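Local coordinates for protein NAGD (Escherichia coli, PDB 2C4N) that probably removes phosphate from a broad range of nucleotides, as a magnesium-dependent phosphatase of the HAD-like hydrolase superfamily, at residues 200-205 with 223-228. Numbering follows the deposited sequence.
Sequences GDNLRT and GVSSLD. With MG (magnesium ion), chain B; PO4 (phosphate ion), chain C.
Asp-201 OD2 is gripped by two donors: Val-224 N reaches its anti lone pair at 3.0 Å in a nearly straight bond (168°), and a magnesium-bound water donates to it. Asp-201 OD1, the other carboxylate oxygen, ligates the magnesium ion at 2.3 Å. CG lies between the backbone N and carbonyl carbon (chi1 64°), which turns the carboxylate back over Gly-223, whose CA packs against OD2. Val-224 N thus acts as second shell to the metal and helps hold the carboxylate's rotation. One residue on, Ser-225 N donates to Asp-201 O at 2.9 Å. Ser-225 OG accepts from Leu-203 N at 2.8 Å, almost perfectly in line (178°), at the first turn of helix 203-212. Leu-203 CB meets the same hydroxyl, and CG and CD1 pack on it and on Ser-225 CB. Asn-202 is the N-cap: OD1 takes the N-H of Arg-204 at 2.9 Å, while ND2 passes Val-224 CG1 and gives a weak bond to phosphate O2. With an alanine here, Arg-204 N would probably lose its capping acceptor and the phosphate one of its donors. Thr-205 OG1 donates to phosphate O4 at 2.7 Å, and Lys-176 also binds this ion, probably drawn from the crystallisation liquor. Asp-9 and Asp-11 complete the protein ligands of the metal, so the loop following strand 196-200 contributes the third aspartate to a magnesium site characteristic of the Rossmann-like core of HAD phosphatases.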
loop_
_atom_site.group_PDB
_atom_site.type_symbol
_atom_site.label_atom_id
_atom_site.label_comp_id
_atom_site.label_asym_id
_atom_site.label_seq_id
_atom_site.Cartn_x
_atom_site.Cartn_y
_atom_site.Cartn_z
ATOM N N GLY A 200 4.495 -2.172 28.365
ATOM C CA GLY A 200 5.278 -2.014 27.150
ATOM C C GLY A 200 5.595 -0.566 26.848
ATOM O O GLY A 200 5.003 0.336 27.440
ATOM N N ASP A 201 6.521 -0.343 25.919
ATOM C CA ASP A 201 6.924 1.012 25.554
ATOM C C ASP A 201 6.438 1.440 24.173
ATOM O O ASP A 201 6.573 2.608 23.806
ATOM C CB ASP A 201 8.445 1.136 25.581
ATOM C CG ASP A 201 9.108 0.250 24.553
ATOM O OD1 ASP A 201 8.830 -0.961 24.583
ATOM O OD2 ASP A 201 9.894 0.757 23.721
ATOM N N ASN A 202 5.888 0.503 23.405
ATOM C CA ASN A 202 5.414 0.818 22.060
ATOM C C ASN A 202 3.894 0.754 21.935
ATOM O O ASN A 202 3.299 -0.324 21.964
ATOM C CB ASN A 202 6.036 -0.141 21.044
ATOM C CG ASN A 202 5.886 0.351 19.617
ATOM O OD1 ASN A 202 4.936 1.062 19.295
ATOM N ND2 ASN A 202 6.821 -0.031 18.756
ATOM N N LEU A 203 3.269 1.916 21.773
ATOM C CA LEU A 203 1.823 1.995 21.640
ATOM C C LEU A 203 1.288 1.134 20.508
ATOM O O LEU A 203 0.239 0.508 20.639
ATOM C CB LEU A 203 1.399 3.448 21.399
ATOM C CG LEU A 203 1.316 4.369 22.622
ATOM C CD1 LEU A 203 1.289 5.820 22.174
ATOM C CD2 LEU A 203 0.069 4.032 23.428
ATOM N N ARG A 204 2.018 1.104 19.400
ATOM C CA ARG A 204 1.589 0.357 18.223
ATOM C C ARG A 204 1.831 -1.146 18.241
ATOM O O ARG A 204 1.422 -1.843 17.315
ATOM C CB ARG A 204 2.215 0.980 16.973
ATOM C CG ARG A 204 1.797 2.431 16.792
ATOM C CD ARG A 204 2.423 3.097 15.577
ATOM N NE ARG A 204 2.101 4.523 15.549
ATOM C CZ ARG A 204 0.899 5.021 15.271
ATOM N NH1 ARG A 204 -0.114 4.212 14.982
ATOM N NH2 ARG A 204 0.701 6.334 15.305
ATOM N N THR A 205 2.486 -1.650 19.281
ATOM C CA THR A 205 2.737 -3.084 19.361
ATOM C C THR A 205 2.325 -3.678 20.709
ATOM O O THR A 205 1.401 -4.488 20.774
ATOM C CB THR A 205 4.222 -3.408 19.060
ATOM O OG1 THR A 205 5.066 -2.792 20.035
ATOM C CG2 THR A 205 4.610 -2.884 17.671
ATOM N N GLY A 223 10.923 4.127 26.326
ATOM C CA GLY A 223 11.297 3.585 25.031
ATOM C C GLY A 223 10.809 4.332 23.796
ATOM O O GLY A 223 10.927 5.555 23.702
ATOM N N VAL A 224 10.244 3.585 22.851
ATOM C CA VAL A 224 9.765 4.134 21.588
ATOM C C VAL A 224 8.698 5.217 21.667
ATOM O O VAL A 224 8.889 6.318 21.154
ATOM C CB VAL A 224 9.230 3.008 20.665
ATOM C CG1 VAL A 224 8.650 3.605 19.391
ATOM C CG2 VAL A 224 10.346 2.034 20.336
ATOM N N SER A 225 7.569 4.905 22.292
ATOM C CA SER A 225 6.474 5.867 22.381
ATOM C C SER A 225 6.672 6.990 23.390
ATOM O O SER A 225 7.315 6.816 24.429
ATOM C CB SER A 225 5.166 5.136 22.694
ATOM O OG SER A 225 4.779 4.305 21.615
ATOM N N SER A 226 6.102 8.148 23.069
ATOM C CA SER A 226 6.172 9.309 23.944
ATOM C C SER A 226 4.757 9.669 24.384
ATOM O O SER A 226 3.771 9.292 23.741
ATOM C CB SER A 226 6.819 10.489 23.223
ATOM O OG SER A 226 6.026 10.889 22.127
ATOM N N LEU A 227 4.659 10.413 25.475
ATOM C CA LEU A 227 3.367 10.781 26.027
ATOM C C LEU A 227 2.384 11.441 25.065
ATOM O O LEU A 227 1.197 11.104 25.065
ATOM C CB LEU A 227 3.568 11.674 27.254
ATOM C CG LEU A 227 2.294 12.019 28.034
ATOM C CD1 LEU A 227 1.608 10.730 28.455
ATOM C CD2 LEU A 227 2.629 12.881 29.246
ATOM N N ASP A 228 2.859 12.368 24.240
ATOM C CA ASP A 228 1.953 13.041 23.319
ATOM C C ASP A 228 1.390 12.117 22.245
ATOM O O ASP A 228 0.434 12.476 21.557
ATOM C CB ASP A 228 2.623 14.259 22.667
ATOM C CG ASP A 228 3.859 13.901 21.868
ATOM O OD1 ASP A 228 3.950 12.761 21.363
ATOM O OD2 ASP A 228 4.739 14.776 21.733
HETATM MG MG MG B . 9.852 -2.629 23.432
HETATM P P PO4 C . 8.379 -4.115 18.920
HETATM O O1 PO4 C . 9.580 -4.881 19.337
HETATM O O2 PO4 C . 8.767 -2.720 18.605
HETATM O O3 PO4 C . 7.786 -4.745 17.716
HETATM O O4 PO4 C . 7.383 -4.118 20.018
HETATM O O HOH W 1 10.820 -1.137 21.918
HETATM O O HOH W 2 7.835 -2.730 22.297
#